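Local coordinates for structural polyprotein, VP1 (Israeli acute paralysis virus, PDB 5CDD) that probably serves as a structural building block of the viral capsid, as one of the coat proteins cut from a longer polyprotein, at residues A[102-114]-A[129-143]. Sequence-based numbering, arbitrary orientation.
Sequences LKQSQTCYIRSFL and PSHITYPVINPVHEV
Ile110 and Ser112 meet the ring of His141 between the two layers of the fold. Ile110 CG2 lies over one face of that imidazole, 3.8 Å from its centroid, in a CH-pi contact. CG2 gets there by standing anti to the backbone N, with CG1 at chi1 -53°. Just past strand 131-133, on the same inner side, Pro135 CG fills the notch between Ile110 CG1 and Cys108 SG. Ser112 OG sits at the imidazole edge, beside His141 CE1. His131 ND1 lies over the opposite face, so the ring fills a slot between Ile110 and His131. Strands 110-114 and 131-133 pair antiparallel beside it. Ile110 N donates to Thr133 O at 2.8 Å, and Ser112 N to His131 O at 3.0 Å.

On the other side of this sheet, Arg111 folds back (chi2 -82°, chi3 -67°), laying its CD 3.5 Å from Ile132 CB and its guanidinium against the rim of Phe113. Ile132 also packs on Phe97 of a second copy of this protein. Tyr109 CB lies over a face of the Tyr134 ring, 4.1 Å from its centroid. Strand 140-143 belongs to the facing sheet, and this two-layer packing is characteristic of the jelly-roll beta-sandwich of picorna-like capsid proteins.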
ATOM      1  N   LEU A 102     -38.069  27.960  12.453  1.00 44.66           N
ATOM      2  CA  LEU A 102     -38.344  27.719  11.043  1.00 48.14           C
ATOM      3  C   LEU A 102     -39.802  27.428  10.719  1.00 51.08           C
ATOM      4  O   LEU A 102     -40.387  26.472  11.227  1.00 51.40           O
ATOM      5  CB  LEU A 102     -37.472  26.572  10.532  1.00 48.38           C
ATOM      6  CG  LEU A 102     -35.962  26.821  10.598  1.00 48.10           C
ATOM      7  CD1 LEU A 102     -35.222  25.621  10.041  1.00 47.65           C
ATOM      8  CD2 LEU A 102     -35.611  28.079   9.811  1.00 47.30           C
ATOM      9  N   LYS A 103     -40.379  28.263   9.863  1.00 54.49           N
ATOM     10  CA  LYS A 103     -41.764  28.099   9.440  1.00 57.03           C
ATOM     11  C   LYS A 103     -41.780  27.216   8.193  1.00 58.71           C
ATOM     12  O   LYS A 103     -40.990  27.427   7.274  1.00 60.36           O
ATOM     13  CB  LYS A 103     -42.379  29.459   9.096  1.00 57.48           C
ATOM     14  CG  LYS A 103     -42.279  30.532  10.175  1.00 58.47           C
ATOM     15  CD  LYS A 103     -43.397  31.557  10.000  1.00 60.94           C
ATOM     16  CE  LYS A 103     -43.143  32.839  10.781  1.00 61.95           C
ATOM     17  NZ  LYS A 103     -42.219  33.754  10.051  1.00 61.90           N
ATOM     18  N   GLN A 104     -42.672  26.231   8.154  1.00 59.92           N
ATOM     19  CA  GLN A 104     -42.757  25.337   7.001  1.00 61.39           C
ATOM     20  C   GLN A 104     -43.366  26.081   5.817  1.00 60.46           C
ATOM     21  O   GLN A 104     -43.253  25.652   4.667  1.00 61.21           O
ATOM     22  CB  GLN A 104     -43.605  24.110   7.338  1.00 63.35           C
ATOM     23  CG  GLN A 104     -43.485  22.980   6.329  1.00 67.38           C
ATOM     24  CD  GLN A 104     -44.286  21.756   6.729  1.00 70.98           C
ATOM     25  OE1 GLN A 104     -44.145  21.244   7.842  1.00 72.18           O
ATOM     26  NE2 GLN A 104     -45.135  21.280   5.821  1.00 72.89           N
ATOM     27  N   SER A 105     -44.007  27.207   6.114  1.00 59.65           N
ATOM     28  CA  SER A 105     -44.630  28.032   5.087  1.00 58.59           C
ATOM     29  C   SER A 105     -43.545  28.793   4.336  1.00 57.40           C
ATOM     30  O   SER A 105     -43.832  29.627   3.475  1.00 56.57           O
ATOM     31  CB  SER A 105     -45.604  29.026   5.727  1.00 58.98           C
ATOM     32  OG  SER A 105     -44.934  29.919   6.602  1.00 58.84           O
ATOM     33  N   GLN A 106     -42.293  28.499   4.675  1.00 55.83           N
ATOM     34  CA  GLN A 106     -41.152  29.150   4.048  1.00 53.48           C
ATOM     35  C   GLN A 106     -40.022  28.174   3.769  1.00 50.42           C
ATOM     36  O   GLN A 106     -40.023  27.040   4.247  1.00 49.84           O
ATOM     37  CB  GLN A 106     -40.606  30.258   4.951  1.00 55.04           C
ATOM     38  CG  GLN A 106     -41.554  31.404   5.231  1.00 57.64           C
ATOM     39  CD  GLN A 106     -40.923  32.459   6.124  1.00 58.95           C
ATOM     40  OE1 GLN A 106     -40.543  32.178   7.262  1.00 59.29           O
ATOM     41  NE2 GLN A 106     -40.803  33.678   5.609  1.00 58.56           N
ATOM     42  N   THR A 107     -39.061  28.642   2.980  1.00 47.06           N
ATOM     43  CA  THR A 107     -37.872  27.875   2.640  1.00 44.08           C
ATOM     44  C   THR A 107     -36.723  28.838   2.882  1.00 43.10           C
ATOM     45  O   THR A 107     -36.278  29.539   1.976  1.00 44.12           O
ATOM     46  CB  THR A 107     -37.864  27.428   1.165  1.00 42.86           C
ATOM     47  OG1 THR A 107     -38.862  26.421   0.966  1.00 41.99           O
ATOM     48  CG2 THR A 107     -36.507  26.855   0.789  1.00 41.97           C
ATOM     49  N   CYS A 108     -36.268  28.881   4.129  1.00 41.53           N
ATOM     50  CA  CYS A 108     -35.186  29.765   4.527  1.00 39.68           C
ATOM     51  C   CYS A 108     -33.826  29.296   4.030  1.00 38.52           C
ATOM     52  O   CYS A 108     -33.468  28.127   4.176  1.00 39.19           O
ATOM     53  CB  CYS A 108     -35.157  29.883   6.050  1.00 39.26           C
ATOM     54  SG  CYS A 108     -33.778  30.849   6.689  1.00 43.30           S
ATOM     55  N   TYR A 109     -33.074  30.218   3.437  1.00 36.57           N
ATOM     56  CA  TYR A 109     -31.742  29.910   2.939  1.00 34.56           C
ATOM     57  C   TYR A 109     -30.802  31.070   3.242  1.00 33.39           C
ATOM     58  O   TYR A 109     -31.236  32.215   3.376  1.00 32.19           O
ATOM     59  CB  TYR A 109     -31.779  29.623   1.432  1.00 35.05           C
ATOM     60  CG  TYR A 109     -32.092  30.813   0.555  1.00 35.94           C
ATOM     61  CD1 TYR A 109     -31.133  31.795   0.307  1.00 36.51           C
ATOM     62  CD2 TYR A 109     -33.347  30.956  -0.037  1.00 36.59           C
ATOM     63  CE1 TYR A 109     -31.413  32.889  -0.508  1.00 37.33           C
ATOM     64  CE2 TYR A 109     -33.639  32.047  -0.852  1.00 37.54           C
ATOM     65  CZ  TYR A 109     -32.668  33.008  -1.084  1.00 38.44           C
ATOM     66  OH  TYR A 109     -32.947  34.087  -1.891  1.00 41.50           O
ATOM     67  N   ILE A 110     -29.515  30.764   3.360  1.00 33.10           N
ATOM     68  CA  ILE A 110     -28.506  31.772   3.662  1.00 31.52           C
ATOM     69  C   ILE A 110     -27.486  31.876   2.533  1.00 31.14           C
ATOM     70  O   ILE A 110     -26.913  30.874   2.114  1.00 31.37           O
ATOM     71  CB  ILE A 110     -27.749  31.427   4.963  1.00 31.17           C
ATOM     72  CG1 ILE A 110     -28.740  31.175   6.105  1.00 29.53           C
ATOM     73  CG2 ILE A 110     -26.791  32.549   5.313  1.00 29.78           C
ATOM     74  CD1 ILE A 110     -29.568  32.373   6.497  1.00 29.03           C
ATOM     75  N   ARG A 111     -27.266  33.092   2.050  1.00 31.88           N
ATOM     76  CA  ARG A 111     -26.307  33.347   0.976  1.00 32.05           C
ATOM     77  C   ARG A 111     -25.212  34.274   1.493  1.00 31.51           C
ATOM     78  O   ARG A 111     -25.486  35.212   2.240  1.00 32.01           O
ATOM     79  CB  ARG A 111     -26.998  34.021  -0.214  1.00 34.52           C
ATOM     80  CG  ARG A 111     -28.052  33.187  -0.924  1.00 37.78           C
ATOM     81  CD  ARG A 111     -27.427  32.216  -1.914  1.00 43.37           C
ATOM     82  NE  ARG A 111     -26.798  32.876  -3.062  1.00 44.73           N
ATOM     83  CZ  ARG A 111     -27.452  33.571  -3.991  1.00 44.71           C
ATOM     84  NH1 ARG A 111     -28.769  33.713  -3.922  1.00 45.06           N
ATOM     85  NH2 ARG A 111     -26.789  34.109  -5.008  1.00 42.97           N
ATOM     86  N   SER A 112     -23.972  34.011   1.101  1.00 31.15           N
ATOM     87  CA  SER A 112     -22.853  34.852   1.509  1.00 30.75           C
ATOM     88  C   SER A 112     -22.020  35.192   0.277  1.00 29.44           C
ATOM     89  O   SER A 112     -21.754  34.331  -0.561  1.00 28.69           O
ATOM     90  CB  SER A 112     -21.994  34.146   2.566  1.00 31.15           C
ATOM     91  OG  SER A 112     -21.525  32.894   2.104  1.00 36.54           O
ATOM     92  N   PHE A 113     -21.625  36.455   0.166  1.00 28.72           N
ATOM     93  CA  PHE A 113     -20.843  36.922  -0.971  1.00 28.22           C
ATOM     94  C   PHE A 113     -19.600  37.662  -0.498  1.00 28.30           C
ATOM     95  O   PHE A 113     -19.348  37.787   0.700  1.00 27.77           O
ATOM     96  CB  PHE A 113     -21.674  37.891  -1.819  1.00 28.04           C
ATOM     97  CG  PHE A 113     -23.031  37.372  -2.194  1.00 27.35           C
ATOM     98  CD1 PHE A 113     -23.216  36.643  -3.364  1.00 28.32           C
ATOM     99  CD2 PHE A 113     -24.128  37.616  -1.376  1.00 26.82           C
ATOM    100  CE1 PHE A 113     -24.477  36.167  -3.716  1.00 27.73           C
ATOM    101  CE2 PHE A 113     -25.392  37.145  -1.717  1.00 26.72           C
ATOM    102  CZ  PHE A 113     -25.567  36.418  -2.890  1.00 27.23           C
ATOM    103  N   LEU A 114     -18.829  38.153  -1.461  1.00 29.23           N
ATOM    104  CA  LEU A 114     -17.636  38.930  -1.169  1.00 29.98           C
ATOM    105  C   LEU A 114     -17.984  40.384  -1.441  1.00 31.80           C
ATOM    106  O   LEU A 114     -18.953  40.682  -2.142  1.00 31.38           O
ATOM    107  CB  LEU A 114     -16.472  38.526  -2.078  1.00 28.05           C
ATOM    108  CG  LEU A 114     -15.685  37.252  -1.779  1.00 27.08           C
ATOM    109  CD1 LEU A 114     -14.607  37.080  -2.836  1.00 25.71           C
ATOM    110  CD2 LEU A 114     -15.061  37.336  -0.396  1.00 25.75           C
ATOM    111  N   PRO A 129     -17.631  34.660  -6.233  1.00 31.24           N
ATOM    112  CA  PRO A 129     -17.799  33.465  -5.398  1.00 30.97           C
ATOM    113  C   PRO A 129     -18.974  33.611  -4.436  1.00 31.82           C
ATOM    114  O   PRO A 129     -19.299  34.719  -4.010  1.00 33.27           O
ATOM    115  CB  PRO A 129     -16.464  33.367  -4.669  1.00 29.84           C
ATOM    116  CG  PRO A 129     -15.506  33.940  -5.656  1.00 30.65           C
ATOM    117  CD  PRO A 129     -16.246  35.156  -6.156  1.00 30.31           C
ATOM    118  N   SER A 130     -19.602  32.491  -4.092  1.00 32.28           N
ATOM    119  CA  SER A 130     -20.747  32.509  -3.189  1.00 31.80           C
ATOM    120  C   SER A 130     -21.033  31.150  -2.551  1.00 31.00           C
ATOM    121  O   SER A 130     -20.675  30.104  -3.096  1.00 32.94           O
ATOM    122  CB  SER A 130     -21.991  32.980  -3.948  1.00 32.87           C
ATOM    123  OG  SER A 130     -23.160  32.827  -3.163  1.00 37.93           O
ATOM    124  N   HIS A 131     -21.679  31.181  -1.391  1.00 28.78           N
ATOM    125  CA  HIS A 131     -22.044  29.965  -0.672  1.00 27.32           C
ATOM    126  C   HIS A 131     -23.497  30.087  -0.221  1.00 27.93           C
ATOM    127  O   HIS A 131     -23.980  31.190   0.039  1.00 29.27           O
ATOM    128  CB  HIS A 131     -21.152  29.767   0.554  1.00 25.34           C
ATOM    129  CG  HIS A 131     -21.438  28.503   1.305  1.00 23.57           C
ATOM    130  ND1 HIS A 131     -21.201  28.371   2.657  1.00 23.94           N
ATOM    131  CD2 HIS A 131     -21.942  27.316   0.895  1.00 22.60           C
ATOM    132  CE1 HIS A 131     -21.551  27.157   3.047  1.00 22.77           C
ATOM    133  NE2 HIS A 131     -22.004  26.498   1.996  1.00 21.89           N
ATOM    134  N   ILE A 132     -24.190  28.956  -0.120  1.00 26.94           N
ATOM    135  CA  ILE A 132     -25.587  28.951   0.299  1.00 27.29           C
ATOM    136  C   ILE A 132     -25.940  27.706   1.106  1.00 27.41           C
ATOM    137  O   ILE A 132     -25.535  26.598   0.756  1.00 27.95           O
ATOM    138  CB  ILE A 132     -26.531  29.033  -0.924  1.00 27.83           C
ATOM    139  CG1 ILE A 132     -27.988  28.864  -0.479  1.00 27.75           C
ATOM    140  CG2 ILE A 132     -26.157  27.969  -1.938  1.00 28.30           C
ATOM    141  CD1 ILE A 132     -28.990  28.958  -1.608  1.00 26.88           C
ATOM    142  N   THR A 133     -26.694  27.896   2.186  1.00 27.56           N
ATOM    143  CA  THR A 133     -27.113  26.785   3.036  1.00 26.61           C
ATOM    144  C   THR A 133     -28.586  26.918   3.405  1.00 26.27           C
ATOM    145  O   THR A 133     -29.171  27.993   3.278  1.00 27.67           O
ATOM    146  CB  THR A 133     -26.294  26.722   4.347  1.00 26.69           C
ATOM    147  OG1 THR A 133     -26.582  27.871   5.155  1.00 27.66           O
ATOM    148  CG2 THR A 133     -24.805  26.679   4.042  1.00 25.64           C
ATOM    149  N   TYR A 134     -29.182  25.817   3.850  1.00 26.08           N
ATOM    150  CA  TYR A 134     -30.581  25.808   4.254  1.00 25.78           C
ATOM    151  C   TYR A 134     -30.650  25.384   5.714  1.00 26.64           C
ATOM    152  O   TYR A 134     -30.535  24.201   6.032  1.00 27.69           O
ATOM    153  CB  TYR A 134     -31.384  24.839   3.387  1.00 24.76           C
ATOM    154  CG  TYR A 134     -31.452  25.239   1.930  1.00 24.92           C
ATOM    155  CD1 TYR A 134     -30.354  25.065   1.085  1.00 23.90           C
ATOM    156  CD2 TYR A 134     -32.610  25.810   1.397  1.00 25.16           C
ATOM    157  CE1 TYR A 134     -30.408  25.448  -0.257  1.00 24.42           C
ATOM    158  CE2 TYR A 134     -32.675  26.197   0.059  1.00 24.84           C
ATOM    159  CZ  TYR A 134     -31.571  26.013  -0.762  1.00 25.24           C
ATOM    160  OH  TYR A 134     -31.629  26.396  -2.083  1.00 25.96           O
ATOM    161  N   PRO A 135     -30.841  26.353   6.624  1.00 27.16           N
ATOM    162  CA  PRO A 135     -30.926  26.129   8.070  1.00 27.13           C
ATOM    163  C   PRO A 135     -31.789  24.949   8.506  1.00 28.27           C
ATOM    164  O   PRO A 135     -31.553  24.361   9.562  1.00 29.40           O
ATOM    165  CB  PRO A 135     -31.457  27.459   8.586  1.00 25.93           C
ATOM    166  CG  PRO A 135     -30.827  28.436   7.652  1.00 25.69           C
ATOM    167  CD  PRO A 135     -31.059  27.777   6.312  1.00 26.59           C
ATOM    168  N   VAL A 136     -32.784  24.599   7.701  1.00 29.31           N
ATOM    169  CA  VAL A 136     -33.661  23.490   8.050  1.00 29.27           C
ATOM    170  C   VAL A 136     -32.918  22.156   8.044  1.00 30.18           C
ATOM    171  O   VAL A 136     -33.259  21.250   8.805  1.00 32.48           O
ATOM    172  CB  VAL A 136     -34.867  23.406   7.095  1.00 29.25           C
ATOM    173  CG1 VAL A 136     -34.408  23.019   5.698  1.00 29.58           C
ATOM    174  CG2 VAL A 136     -35.876  22.411   7.629  1.00 27.96           C
ATOM    175  N   ILE A 137     -31.904  22.037   7.188  1.00 29.12           N
ATOM    176  CA  ILE A 137     -31.114  20.811   7.102  1.00 27.10           C
ATOM    177  C   ILE A 137     -29.667  21.039   7.541  1.00 27.42           C
ATOM    178  O   ILE A 137     -28.954  20.093   7.875  1.00 27.33           O
ATOM    179  CB  ILE A 137     -31.112  20.230   5.664  1.00 26.24           C
ATOM    180  CG1 ILE A 137     -30.525  21.245   4.684  1.00 25.87           C
ATOM    181  CG2 ILE A 137     -32.524  19.855   5.250  1.00 23.90           C
ATOM    182  CD1 ILE A 137     -30.479  20.747   3.251  1.00 23.19           C
ATOM    183  N   ASN A 138     -29.238  22.298   7.537  1.00 27.70           N
ATOM    184  CA  ASN A 138     -27.881  22.648   7.944  1.00 27.53           C
ATOM    185  C   ASN A 138     -27.874  23.972   8.709  1.00 27.09           C
ATOM    186  O   ASN A 138     -27.744  25.048   8.120  1.00 28.37           O
ATOM    187  CB  ASN A 138     -26.971  22.731   6.715  1.00 29.44           C
ATOM    188  CG  ASN A 138     -25.546  23.122   7.068  1.00 31.41           C
ATOM    189  OD1 ASN A 138     -25.038  22.778   8.138  1.00 32.40           O
ATOM    190  ND2 ASN A 138     -24.887  23.831   6.160  1.00 32.42           N
ATOM    191  N   PRO A 139     -28.015  23.901  10.041  1.00 25.84           N
ATOM    192  CA  PRO A 139     -28.039  25.044  10.960  1.00 24.87           C
ATOM    193  C   PRO A 139     -26.793  25.921  10.946  1.00 26.23           C
ATOM    194  O   PRO A 139     -26.852  27.087  11.338  1.00 28.74           O
ATOM    195  CB  PRO A 139     -28.235  24.385  12.323  1.00 24.82           C
ATOM    196  CG  PRO A 139     -28.973  23.129  11.998  1.00 25.42           C
ATOM    197  CD  PRO A 139     -28.247  22.646  10.777  1.00 25.13           C
ATOM    198  N   VAL A 140     -25.671  25.367  10.499  1.00 26.72           N
ATOM    199  CA  VAL A 140     -24.413  26.109  10.479  1.00 24.83           C
ATOM    200  C   VAL A 140     -23.937  26.519   9.087  1.00 25.25           C
ATOM    201  O   VAL A 140     -23.725  25.678   8.214  1.00 25.33           O
ATOM    202  CB  VAL A 140     -23.287  25.293  11.154  1.00 24.06           C
ATOM    203  CG1 VAL A 140     -22.047  26.156  11.326  1.00 22.57           C
ATOM    204  CG2 VAL A 140     -23.766  24.763  12.495  1.00 22.88           C
ATOM    205  N   HIS A 141     -23.760  27.823   8.899  1.00 25.26           N
ATOM    206  CA  HIS A 141     -23.297  28.373   7.630  1.00 25.58           C
ATOM    207  C   HIS A 141     -21.829  28.752   7.797  1.00 26.69           C
ATOM    208  O   HIS A 141     -21.504  29.766   8.418  1.00 27.14           O
ATOM    209  CB  HIS A 141     -24.138  29.601   7.262  1.00 25.25           C
ATOM    210  CG  HIS A 141     -23.871  30.143   5.890  1.00 24.06           C
ATOM    211  ND1 HIS A 141     -22.834  31.010   5.620  1.00 24.96           N
ATOM    212  CD2 HIS A 141     -24.514  29.950   4.715  1.00 22.78           C
ATOM    213  CE1 HIS A 141     -22.853  31.331   4.339  1.00 22.89           C
ATOM    214  NE2 HIS A 141     -23.863  30.702   3.767  1.00 23.26           N
ATOM    215  N   GLU A 142     -20.948  27.918   7.252  1.00 26.73           N
ATOM    216  CA  GLU A 142     -19.507  28.131   7.342  1.00 26.61           C
ATOM    217  C   GLU A 142     -18.933  28.649   6.027  1.00 26.69           C
ATOM    218  O   GLU A 142     -19.068  28.009   4.985  1.00 26.47           O
ATOM    219  CB  GLU A 142     -18.829  26.816   7.734  1.00 27.90           C
ATOM    220  CG  GLU A 142     -19.196  26.335   9.130  1.00 31.08           C
ATOM    221  CD  GLU A 142     -18.852  24.876   9.364  1.00 33.43           C
ATOM    222  OE1 GLU A 142     -19.655  24.007   8.965  1.00 35.27           O
ATOM    223  OE2 GLU A 142     -17.778  24.595   9.939  1.00 35.71           O
ATOM    224  N   VAL A 143     -18.284  29.808   6.082  1.00 26.72           N
ATOM    225  CA  VAL A 143     -17.711  30.417   4.888  1.00 26.84           C
ATOM    226  C   VAL A 143     -16.358  31.078   5.175  1.00 27.64           C
ATOM    227  O   VAL A 143     -16.103  31.539   6.287  1.00 27.06           O
ATOM    228  CB  VAL A 143     -18.691  31.466   4.297  1.00 26.09           C
ATOM    229  CG1 VAL A 143     -18.929  32.580   5.303  1.00 24.30           C
ATOM    230  CG2 VAL A 143     -18.150  32.020   2.992  1.00 25.55           C
TER